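Local coordinates for CRISPR-associated protein CasA/Cse1 (Thermus thermophilus, PDB 4AN8) that is a subunit of the Cascade ribonucleoprotein complex of type I-E CRISPR adaptive immunity, where it probably takes part in selecting foreign DNA, at residues K10-D15 / R97-F102; E16-V21 / A54-L59; S426-R431 / R473-T478; R431-A436 / G463-A468. All blocks are in the same frame, centred on the assembly; numbering follows the deposited sequence. Where two conformers were deposited one is given.

Contact 1 of 4, residues K10-D15 / R97-F102; sequences KFNLID and RFRDRF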
# COMPACT_ATOMS: atom_id res chain seq x y z
N LYS A 10 30.58 3.43 -6.04
CA LYS A 10 30.05 2.36 -6.89
C LYS A 10 28.52 2.27 -6.99
O LYS A 10 27.80 2.57 -6.03
CB LYS A 10 30.63 1.02 -6.45
CG LYS A 10 30.20 -0.13 -7.33
CD LYS A 10 30.62 -1.47 -6.74
CE LYS A 10 32.13 -1.68 -6.82
NZ LYS A 10 32.51 -2.98 -6.20
N PHE A 11 28.04 1.90 -8.18
CA PHE A 11 26.64 1.56 -8.43
C PHE A 11 25.65 2.72 -8.24
O PHE A 11 24.88 2.78 -7.28
CB PHE A 11 26.22 0.33 -7.64
CG PHE A 11 25.00 -0.36 -8.21
CD1 PHE A 11 25.12 -1.34 -9.21
CD2 PHE A 11 23.72 -0.04 -7.76
CE1 PHE A 11 23.98 -1.98 -9.75
CE2 PHE A 11 22.57 -0.68 -8.28
CZ PHE A 11 22.71 -1.65 -9.28
N ASN A 12 25.66 3.62 -9.20
CA ASN A 12 24.77 4.76 -9.18
C ASN A 12 23.33 4.37 -9.58
O ASN A 12 23.09 3.76 -10.63
CB ASN A 12 25.32 5.85 -10.09
CG ASN A 12 24.67 7.17 -9.84
OD1 ASN A 12 23.51 7.37 -10.21
ND2 ASN A 12 25.39 8.09 -9.20
N LEU A 13 22.37 4.74 -8.73
CA LEU A 13 20.99 4.33 -8.97
C LEU A 13 20.34 5.09 -10.11
O LEU A 13 19.24 4.74 -10.56
CB LEU A 13 20.17 4.45 -7.70
CG LEU A 13 20.71 3.60 -6.54
CD1 LEU A 13 20.01 3.99 -5.26
CD2 LEU A 13 20.54 2.11 -6.84
N ILE A 14 20.99 6.14 -10.59
CA ILE A 14 20.44 6.87 -11.73
C ILE A 14 20.73 6.16 -13.04
O ILE A 14 19.93 6.25 -13.97
CB ILE A 14 20.99 8.29 -11.82
CG1 ILE A 14 20.44 9.11 -10.66
CG2 ILE A 14 20.63 8.90 -13.19
CD1 ILE A 14 21.20 10.37 -10.35
N ASP A 15 21.85 5.44 -13.11
CA ASP A 15 22.30 4.87 -14.37
C ASP A 15 22.29 3.35 -14.45
O ASP A 15 22.25 2.78 -15.54
CB ASP A 15 23.69 5.40 -14.71
CG ASP A 15 23.73 6.91 -14.74
OD1 ASP A 15 22.98 7.52 -15.54
OD2 ASP A 15 24.51 7.50 -13.97
N ARG A 97 22.71 17.41 -11.01
CA ARG A 97 23.04 18.09 -9.76
C ARG A 97 23.17 17.16 -8.54
O ARG A 97 24.02 17.38 -7.68
CB ARG A 97 22.02 19.20 -9.46
CG ARG A 97 22.26 19.90 -8.12
CD ARG A 97 21.19 20.94 -7.82
NE ARG A 97 21.34 22.10 -8.69
CZ ARG A 97 20.38 22.98 -8.93
NH1 ARG A 97 19.19 22.82 -8.36
NH2 ARG A 97 20.61 24.02 -9.74
N PHE A 98 22.33 16.12 -8.44
CA PHE A 98 22.36 15.25 -7.26
C PHE A 98 22.97 13.87 -7.49
O PHE A 98 23.04 13.06 -6.58
CB PHE A 98 20.98 15.19 -6.58
CG PHE A 98 20.56 16.51 -5.99
CD1 PHE A 98 21.10 16.94 -4.78
CD2 PHE A 98 19.70 17.35 -6.67
CE1 PHE A 98 20.76 18.18 -4.24
CE2 PHE A 98 19.35 18.57 -6.15
CZ PHE A 98 19.88 18.99 -4.93
N ARG A 99 23.45 13.66 -8.70
CA ARG A 99 24.07 12.40 -9.08
C ARG A 99 25.03 11.84 -8.02
O ARG A 99 25.03 10.65 -7.73
CB ARG A 99 24.81 12.55 -10.41
CG ARG A 99 25.60 11.31 -10.77
CD ARG A 99 26.31 11.45 -12.10
NE ARG A 99 27.32 10.40 -12.23
CZ ARG A 99 27.08 9.20 -12.74
NH1 ARG A 99 25.86 8.91 -13.17
NH2 ARG A 99 28.05 8.31 -12.83
N ASP A 100 25.85 12.69 -7.43
CA ASP A 100 26.83 12.18 -6.47
C ASP A 100 26.20 11.72 -5.15
O ASP A 100 26.91 11.19 -4.29
CB ASP A 100 27.95 13.19 -6.24
CG ASP A 100 28.83 13.36 -7.47
OD1 ASP A 100 29.17 12.33 -8.10
OD2 ASP A 100 29.16 14.51 -7.81
N ARG A 101 24.89 11.90 -5.01
CA ARG A 101 24.18 11.39 -3.84
C ARG A 101 23.44 10.06 -4.11
O ARG A 101 22.79 9.50 -3.21
CB ARG A 101 23.22 12.44 -3.26
CG ARG A 101 23.91 13.72 -2.71
CD ARG A 101 24.76 13.47 -1.47
NE ARG A 101 23.96 13.00 -0.34
CZ ARG A 101 23.39 13.78 0.58
NH1 ARG A 101 23.54 15.10 0.52
NH2 ARG A 101 22.68 13.24 1.57
N PHE A 102 23.56 9.53 -5.32
CA PHE A 102 22.80 8.33 -5.71
C PHE A 102 23.65 7.10 -5.89
O PHE A 102 23.18 6.10 -6.43
CB PHE A 102 22.00 8.59 -6.98
CG PHE A 102 20.70 9.31 -6.73
CD1 PHE A 102 20.66 10.69 -6.69
CD2 PHE A 102 19.52 8.59 -6.51
CE1 PHE A 102 19.48 11.35 -6.48
CE2 PHE A 102 18.33 9.23 -6.28
CZ PHE A 102 18.29 10.61 -6.28
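Asn12 reaches across to the backbone of Arg99, where its ND2 donates to Arg99 O at 3.0 Å. The acceptor lies close to the plane of the amide, but the nitrogen stands above the Arg99 carbonyl plane, 36° out of it, while Phe102 N comes to the same oxygen from the opposite face. A chi1 of -165°, which places CG anti to the backbone N, turns the amide so that Asn12 OD1 can accept from Ile14 N at 2.8 Å. This is an Asx turn at the end of the short strand 10-12; with both ends of the amide engaged, its rotation is fixed. Next to it, Leu13 N donates to Phe102 O at 2.8 Å, an oxygen that Asn12 CA also approaches through a CA-H...O contact of 3.4 Å. Ile14 crosses the Phe102 ring at about a right angle, with CG1 over one face and CD1 3.7 Å from Phe102 CD1, and Leu13 CB lies near the ring's edge. The rings of Trp219 and Phe111 also meet Phe102. Arg99, extended from CG to NE, lays its guanidinium nearly parallel to the Asn12 amide, with Asn12 ND2 4.0 Å above its plane. At the guanidinium edge, a salt bridge joins Arg99 NH1 to Asp15 OD2, but its length of 2.1 Å is implausibly short, and since Arg99 has two conformers the detail remains doubtful.

Contact 2 of 4, residues E16-V21 / A54-L59; sequences EPWIPV and AVLHRL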
# COMPACT_ATOMS: atom_id res chain seq x y z
N GLU A 16 22.32 2.68 -13.31
CA GLU A 16 22.43 1.22 -13.32
C GLU A 16 21.08 0.52 -13.32
O GLU A 16 20.08 1.04 -12.82
CB GLU A 16 23.29 0.74 -12.15
CG GLU A 16 24.67 1.37 -12.10
CD GLU A 16 25.61 0.88 -13.19
OE1 GLU A 16 25.32 -0.16 -13.82
OE2 GLU A 16 26.65 1.53 -13.41
N PRO A 17 21.04 -0.69 -13.88
CA PRO A 17 19.75 -1.40 -13.91
C PRO A 17 19.39 -1.97 -12.55
O PRO A 17 20.11 -2.81 -12.05
CB PRO A 17 20.00 -2.53 -14.93
CG PRO A 17 21.51 -2.64 -15.08
CD PRO A 17 22.07 -1.28 -14.75
N TRP A 18 18.29 -1.53 -11.95
CA TRP A 18 17.88 -2.09 -10.66
C TRP A 18 16.37 -2.03 -10.47
O TRP A 18 15.84 -2.68 -9.57
CB TRP A 18 18.60 -1.38 -9.49
CG TRP A 18 18.24 0.05 -9.31
CD1 TRP A 18 18.62 1.09 -10.10
CD2 TRP A 18 17.44 0.61 -8.25
NE1 TRP A 18 18.08 2.26 -9.62
CE2 TRP A 18 17.36 1.99 -8.48
CE3 TRP A 18 16.78 0.06 -7.14
CZ2 TRP A 18 16.65 2.84 -7.64
CZ3 TRP A 18 16.08 0.90 -6.30
CH2 TRP A 18 16.01 2.28 -6.55
N ILE A 19 15.69 -1.26 -11.31
CA ILE A 19 14.24 -1.10 -11.25
C ILE A 19 13.58 -2.05 -12.26
O ILE A 19 13.74 -1.89 -13.48
CB ILE A 19 13.83 0.36 -11.57
CG1 ILE A 19 14.52 1.35 -10.63
CG2 ILE A 19 12.31 0.55 -11.51
CD1 ILE A 19 14.30 2.80 -11.00
N PRO A 20 12.85 -3.06 -11.76
CA PRO A 20 12.25 -4.03 -12.68
C PRO A 20 10.98 -3.49 -13.34
O PRO A 20 9.99 -3.26 -12.64
CB PRO A 20 11.89 -5.21 -11.77
CG PRO A 20 12.12 -4.73 -10.35
CD PRO A 20 12.42 -3.26 -10.38
N VAL A 21 11.01 -3.30 -14.66
CA VAL A 21 9.83 -2.82 -15.38
C VAL A 21 9.43 -3.77 -16.52
O VAL A 21 10.28 -4.40 -17.14
CB VAL A 21 10.07 -1.39 -15.98
CG1 VAL A 21 10.17 -0.33 -14.88
CG2 VAL A 21 11.33 -1.39 -16.82
N ALA A 54 5.67 -0.40 -4.15
CA ALA A 54 5.25 0.83 -3.48
C ALA A 54 6.40 1.83 -3.40
O ALA A 54 6.26 2.97 -3.83
CB ALA A 54 4.72 0.55 -2.09
N VAL A 55 7.54 1.36 -2.89
CA VAL A 55 8.68 2.26 -2.67
C VAL A 55 9.36 2.69 -3.95
O VAL A 55 9.84 3.82 -4.03
CB VAL A 55 9.75 1.70 -1.70
CG1 VAL A 55 9.17 1.49 -0.36
CG2 VAL A 55 10.39 0.41 -2.25
N LEU A 56 9.37 1.85 -4.98
CA LEU A 56 9.96 2.25 -6.25
C LEU A 56 9.18 3.43 -6.86
O LEU A 56 9.79 4.41 -7.31
CB LEU A 56 10.08 1.08 -7.22
CG LEU A 56 11.05 -0.05 -6.81
CD1 LEU A 56 10.87 -1.33 -7.66
CD2 LEU A 56 12.47 0.43 -6.85
N HIS A 57 7.85 3.37 -6.82
CA HIS A 57 7.04 4.51 -7.24
C HIS A 57 7.28 5.74 -6.38
O HIS A 57 7.33 6.85 -6.91
CB HIS A 57 5.54 4.21 -7.19
CG HIS A 57 5.07 3.31 -8.28
ND1 HIS A 57 4.99 1.94 -8.13
CD2 HIS A 57 4.70 3.58 -9.55
CE1 HIS A 57 4.57 1.41 -9.26
NE2 HIS A 57 4.38 2.38 -10.14
N ARG A 58 7.40 5.56 -5.06
CA ARG A 58 7.56 6.72 -4.16
C ARG A 58 8.91 7.43 -4.34
O ARG A 58 8.97 8.65 -4.29
CB ARG A 58 7.33 6.35 -2.68
CG ARG A 58 5.91 5.83 -2.40
CD ARG A 58 5.82 4.96 -1.12
NE ARG A 58 6.10 5.75 0.09
CZ ARG A 58 5.22 6.56 0.67
NH1 ARG A 58 4.02 6.70 0.15
NH2 ARG A 58 5.56 7.25 1.76
N LEU A 59 9.96 6.66 -4.57
CA LEU A 59 11.26 7.23 -4.94
C LEU A 59 11.18 8.02 -6.27
O LEU A 59 11.65 9.16 -6.36
CB LEU A 59 12.31 6.14 -4.99
CG LEU A 59 13.72 6.61 -5.39
CD1 LEU A 59 14.21 7.72 -4.46
CD2 LEU A 59 14.73 5.43 -5.42
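Leu56 of helix 50-67 spreads its two methyls between Trp18 and Pro20. Leu56 CD2 lies 3.7 Å from Trp18 CZ3, approaching the six-membered ring obliquely, whereas Leu56 CD1 meets Pro20 CD, also at 3.7 Å. One turn further along the helix, Leu59 comes to the indole from another direction: its CD2 sits at the ring edge, in the plane, 3.6 Å from Trp18 CH2. The far rim of the tryptophan thus touches methyls from two successive helical turns. Ile19 adds a looser contact, its CG1 4.4 Å from Leu56 CD2.

The indole is held from its own side of the contact as well. Ile19 CG1 lies over the centre of one face of the Trp18 ring, 3.6 Å above its plane. With a chi1 of 66°, Trp18 carries CG between its backbone N and carbonyl carbon, and from there the ring comes near the helix although its first bond does not point there. Its polar edge is satisfied by NE1 donating to Leu13 O, and its backbone oxygen accepts from Arg159 NH1. Trp18 and Ile19 both pair with Val30 of strand 26-30 in a classic beta bulge.

Strand 19-23 is the central member of a three-stranded antiparallel sheet, between strands 26-30 and 44-45. Ile45 of the latter touches both Ile19 and Leu56, while helix 154-167 contributes Ala155 and Leu162 against Trp18, so the buried contact joins the sheet to two helices.

Contact 3 of 4, residues S426-R431 / R473-T478; sequences SLPLER and RRFLGT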
# COMPACT_ATOMS: atom_id res chain seq x y z
N SER A 426 -15.27 -23.05 12.26
CA SER A 426 -15.13 -24.09 11.24
C SER A 426 -16.27 -24.07 10.22
O SER A 426 -16.11 -24.55 9.10
CB SER A 426 -15.00 -25.47 11.87
OG SER A 426 -16.26 -26.00 12.24
N LEU A 427 -17.42 -23.50 10.61
CA LEU A 427 -18.54 -23.38 9.68
C LEU A 427 -18.12 -22.48 8.53
O LEU A 427 -17.53 -21.43 8.76
CB LEU A 427 -19.77 -22.81 10.39
CG LEU A 427 -20.35 -23.62 11.56
CD1 LEU A 427 -21.39 -22.79 12.30
CD2 LEU A 427 -20.95 -24.93 11.07
N PRO A 428 -18.41 -22.88 7.29
CA PRO A 428 -18.03 -22.12 6.09
C PRO A 428 -18.91 -20.91 5.79
O PRO A 428 -18.75 -20.29 4.74
CB PRO A 428 -18.20 -23.14 4.97
CG PRO A 428 -19.27 -24.08 5.48
CD PRO A 428 -19.03 -24.17 6.95
N LEU A 429 -19.81 -20.55 6.69
CA LEU A 429 -20.82 -19.56 6.34
C LEU A 429 -20.25 -18.14 6.08
O LEU A 429 -20.46 -17.56 5.01
CB LEU A 429 -21.92 -19.54 7.41
CG LEU A 429 -23.11 -18.65 7.09
CD1 LEU A 429 -23.78 -19.16 5.85
CD2 LEU A 429 -24.09 -18.62 8.27
N GLU A 430 -19.53 -17.58 7.05
CA GLU A 430 -19.06 -16.20 6.94
C GLU A 430 -17.92 -16.08 5.94
O GLU A 430 -17.88 -15.15 5.13
CB GLU A 430 -18.61 -15.67 8.29
CG GLU A 430 -19.71 -15.39 9.28
CD GLU A 430 -19.15 -15.00 10.63
OE1 GLU A 430 -18.74 -13.82 10.79
OE2 GLU A 430 -19.07 -15.88 11.52
N ARG A 431 -17.00 -17.03 6.00
CA ARG A 431 -15.87 -17.08 5.08
C ARG A 431 -16.35 -17.08 3.64
O ARG A 431 -15.82 -16.33 2.81
CB ARG A 431 -14.98 -18.29 5.38
CG ARG A 431 -13.78 -18.43 4.46
CD ARG A 431 -12.85 -19.55 4.93
NE ARG A 431 -13.49 -20.87 5.00
CZ ARG A 431 -13.73 -21.65 3.95
NH1 ARG A 431 -13.41 -21.25 2.72
NH2 ARG A 431 -14.31 -22.83 4.12
N ARG A 473 -25.06 -26.18 4.99
CA ARG A 473 -25.99 -27.31 4.97
C ARG A 473 -25.22 -28.60 4.72
O ARG A 473 -25.29 -29.55 5.50
CB ARG A 473 -27.04 -27.15 3.87
CG ARG A 473 -28.23 -26.30 4.25
CD ARG A 473 -29.39 -26.52 3.28
NE ARG A 473 -29.88 -27.90 3.31
CZ ARG A 473 -30.94 -28.30 4.01
NH1 ARG A 473 -31.65 -27.43 4.73
NH2 ARG A 473 -31.31 -29.58 3.98
N ARG A 474 -24.47 -28.60 3.62
CA ARG A 474 -23.60 -29.71 3.25
C ARG A 474 -22.77 -30.18 4.44
O ARG A 474 -22.60 -31.37 4.67
CB ARG A 474 -22.71 -29.30 2.08
CG ARG A 474 -22.15 -30.46 1.29
CD ARG A 474 -21.17 -29.98 0.23
NE ARG A 474 -21.82 -29.26 -0.85
CZ ARG A 474 -21.48 -28.03 -1.22
NH1 ARG A 474 -20.49 -27.41 -0.59
NH2 ARG A 474 -22.12 -27.42 -2.21
N PHE A 475 -22.27 -29.23 5.22
CA PHE A 475 -21.46 -29.54 6.39
C PHE A 475 -22.34 -30.07 7.52
O PHE A 475 -22.02 -31.05 8.19
CB PHE A 475 -20.73 -28.27 6.85
CG PHE A 475 -19.89 -28.45 8.08
CD1 PHE A 475 -20.49 -28.65 9.32
CD2 PHE A 475 -18.51 -28.38 8.01
CE1 PHE A 475 -19.72 -28.81 10.46
CE2 PHE A 475 -17.73 -28.53 9.14
CZ PHE A 475 -18.33 -28.75 10.37
N LEU A 476 -23.48 -29.40 7.74
CA LEU A 476 -24.37 -29.80 8.81
C LEU A 476 -25.08 -31.13 8.54
O LEU A 476 -25.50 -31.81 9.47
CB LEU A 476 -25.41 -28.71 9.06
CG LEU A 476 -24.83 -27.40 9.63
CD1 LEU A 476 -25.92 -26.33 9.74
CD2 LEU A 476 -24.15 -27.65 10.97
N GLY A 477 -25.20 -31.50 7.27
CA GLY A 477 -26.01 -32.65 6.92
C GLY A 477 -25.37 -34.01 7.11
O GLY A 477 -25.93 -35.01 6.66
N THR A 478 -24.23 -34.08 7.79
CA THR A 478 -23.47 -35.33 7.88
C THR A 478 -23.48 -35.99 9.25
O THR A 478 -22.99 -37.11 9.41
CB THR A 478 -21.99 -35.13 7.46
OG1 THR A 478 -21.29 -34.37 8.47
CG2 THR A 478 -21.88 -34.44 6.10
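Phe475 and Leu476, in the last turn of helix 453-476, pack against Ser426, Leu427 and Pro428 in a small apolar contact within the C-terminal helical bundle. The segment 426-431 runs from the end of helix 417-426 into the start of helix 429-446; Leu427 is the first residue to leave the helical conformation, and Pro428 holds the N-cap position of the next helix. The contact therefore joins the short connection between two helices to the C-terminal end of another helix.

Phe475 carries most of it. Its CG lies anti to the backbone N (chi1 178°), which brings the ring up against the residues of the connection. Leu427 crosses it at about a right angle and approaches obliquely, its CD2 4.1 Å from Phe475 CE1. Leu427 CD2 also lies 4.2 Å from Leu476 CD2, so one leucine branch touches two consecutive residues of the helix. Pro428 CD comes obliquely to the ring at 4.4 Å from Phe475 CD2, and Ser426 OG lies 3.9 Å from Phe475 CZ. That hydroxyl is hydrogen-bonded to Leu423 O within its own helix and meets the phenyl ring through packing alone. Beyond the contact, Val399 of helix 372-403 touches both Leu427 and Leu476, and Leu486 of helix 483-499 also packs on Leu476.

No hydrogen bond or salt bridge crosses between the two segments, which leaves the association, built round a partly exposed phenylalanine, to dispersion and hydrophobic burial.

Contact 4 of 4, residues R431-A436 / G463-A468; sequences RLYWHA and GAALEA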
# COMPACT_ATOMS: atom_id res chain seq x y z
N ARG A 431 -17.00 -17.03 6.00
CA ARG A 431 -15.87 -17.08 5.08
C ARG A 431 -16.35 -17.08 3.64
O ARG A 431 -15.82 -16.33 2.81
CB ARG A 431 -14.98 -18.29 5.38
CG ARG A 431 -13.78 -18.43 4.46
CD ARG A 431 -12.85 -19.55 4.93
NE ARG A 431 -13.49 -20.87 5.00
CZ ARG A 431 -13.73 -21.65 3.95
NH1 ARG A 431 -13.41 -21.25 2.72
NH2 ARG A 431 -14.31 -22.83 4.12
N LEU A 432 -17.36 -17.88 3.32
CA LEU A 432 -17.80 -17.97 1.92
C LEU A 432 -18.63 -16.78 1.46
O LEU A 432 -18.52 -16.34 0.32
CB LEU A 432 -18.53 -19.28 1.64
CG LEU A 432 -17.60 -20.42 1.22
CD1 LEU A 432 -16.98 -21.04 2.45
CD2 LEU A 432 -18.36 -21.46 0.41
N TYR A 433 -19.49 -16.27 2.33
CA TYR A 433 -20.21 -15.04 2.03
C TYR A 433 -19.21 -13.96 1.58
O TYR A 433 -19.29 -13.45 0.47
CB TYR A 433 -20.99 -14.60 3.27
CG TYR A 433 -21.66 -13.25 3.15
CD1 TYR A 433 -22.69 -13.05 2.25
CD2 TYR A 433 -21.28 -12.19 3.96
CE1 TYR A 433 -23.32 -11.83 2.13
CE2 TYR A 433 -21.92 -10.94 3.86
CZ TYR A 433 -22.93 -10.78 2.95
OH TYR A 433 -23.57 -9.56 2.83
N TRP A 434 -18.25 -13.64 2.44
CA TRP A 434 -17.27 -12.59 2.14
C TRP A 434 -16.38 -12.92 0.94
O TRP A 434 -16.14 -12.08 0.08
CB TRP A 434 -16.44 -12.27 3.38
CG TRP A 434 -17.26 -11.58 4.41
CD1 TRP A 434 -17.60 -12.04 5.64
CD2 TRP A 434 -17.89 -10.29 4.27
NE1 TRP A 434 -18.39 -11.12 6.28
CE2 TRP A 434 -18.57 -10.03 5.47
CE3 TRP A 434 -17.92 -9.32 3.26
CZ2 TRP A 434 -19.30 -8.85 5.68
CZ3 TRP A 434 -18.64 -8.15 3.47
CH2 TRP A 434 -19.32 -7.92 4.67
N HIS A 435 -15.92 -14.16 0.86
CA HIS A 435 -15.14 -14.58 -0.30
C HIS A 435 -15.91 -14.40 -1.61
O HIS A 435 -15.36 -13.96 -2.62
CB HIS A 435 -14.69 -16.03 -0.17
CG HIS A 435 -13.86 -16.50 -1.32
ND1 HIS A 435 -12.51 -16.73 -1.22
CD2 HIS A 435 -14.20 -16.75 -2.61
CE1 HIS A 435 -12.05 -17.12 -2.40
NE2 HIS A 435 -13.05 -17.14 -3.26
N ALA A 436 -17.19 -14.74 -1.59
CA ALA A 436 -18.00 -14.56 -2.79
C ALA A 436 -18.10 -13.09 -3.15
O ALA A 436 -18.07 -12.73 -4.33
CB ALA A 436 -19.38 -15.14 -2.60
N GLY A 463 -26.84 -14.29 -3.87
CA GLY A 463 -26.07 -15.44 -4.32
C GLY A 463 -24.95 -15.78 -3.36
O GLY A 463 -24.65 -16.96 -3.12
N ALA A 464 -24.31 -14.75 -2.80
CA ALA A 464 -23.24 -14.99 -1.85
C ALA A 464 -23.80 -15.71 -0.63
O ALA A 464 -23.24 -16.72 -0.19
CB ALA A 464 -22.58 -13.66 -1.43
N ALA A 465 -24.88 -15.18 -0.07
CA ALA A 465 -25.53 -15.79 1.09
C ALA A 465 -26.03 -17.23 0.80
O ALA A 465 -25.71 -18.16 1.55
CB ALA A 465 -26.67 -14.90 1.60
N LEU A 466 -26.78 -17.38 -0.29
CA LEU A 466 -27.29 -18.69 -0.74
C LEU A 466 -26.18 -19.71 -0.95
O LEU A 466 -26.27 -20.83 -0.48
CB LEU A 466 -28.06 -18.55 -2.05
CG LEU A 466 -29.50 -18.06 -1.94
CD1 LEU A 466 -30.04 -17.66 -3.30
CD2 LEU A 466 -30.36 -19.13 -1.30
N GLU A 467 -25.13 -19.30 -1.66
CA GLU A 467 -23.98 -20.16 -1.87
C GLU A 467 -23.31 -20.56 -0.56
O GLU A 467 -22.82 -21.67 -0.42
CB GLU A 467 -22.98 -19.45 -2.79
CG GLU A 467 -21.81 -20.30 -3.24
CD GLU A 467 -21.01 -19.66 -4.36
OE1 GLU A 467 -20.70 -18.45 -4.26
OE2 GLU A 467 -20.71 -20.36 -5.35
N ALA A 468 -23.27 -19.65 0.41
CA ALA A 468 -22.55 -19.93 1.65
C ALA A 468 -23.37 -20.81 2.59
O ALA A 468 -22.83 -21.65 3.31
CB ALA A 468 -22.15 -18.62 2.35
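Helices 429-446 and 453-476 run in roughly opposite directions where Leu432, Tyr433 and Ala436 meet Ala464 and Ala468: the axes of the two short segments approach to 8.1 Å, with 144° between their N-to-C directions. The backbones come close at two levels, with CA atoms of Tyr433 and Ala464 4.9 Å apart and those of Leu432 and Ala468 5.1 Å apart.

Alanines make this proximity possible. Ala468 CB lies 3.7 Å from Leu432 CB and also 3.5 Å from Tyr433 N, placing the methyl directly against the opposing backbone. A turn away, Ala436 CB lies 3.7 Å from Ala464 CB, coming against the side of that methyl. Tyr433, its CG anti to the backbone N (chi1 173°), extends its ring along the flank of the other helix; CD1 lies 3.7 Å from Ala464 CB, which approaches obliquely, while the backbone N of Ala465 stands at the ring edge. The phenol continues to helix 372-403, where OH is hydrogen-bonded to Ala385 O and Leu388 and Leu392 touch the side chain. Phe493 and Leu497 of helix 483-499 pack on Ala465, adding a fourth helix of the bundle.

Between the two segments there is no hydrogen bond or salt bridge. Cohesion comes from short-range apolar packing, and the small methyls let backbone and side chain of the facing helix approach closely, while the tyrosine's polar end is satisfied by a third helix.

The four contacts form two pairs on opposite sides of the chain's centre. Contacts 1 and 2 lie 14 Å apart between centres and touch: Trp18 NE1 is 2.9 Å from Leu13 O, a probable hydrogen bond, and the Phe11 ring packs on Glu16, Pro17 and Trp18. Contact 2 is nested within the loop that contact 1 closes. Contacts 3 and 4, with centres 11 Å apart, both use helices 429-446 and 453-476; their segments overlap at Arg431, and they meet where Leu429 O packs 3.3 Å from Ala468 CB; here contact 4 is the nested one. Between the pairs the nearest approach is that of contacts 2 and 4, about 24 Å between nearest atoms.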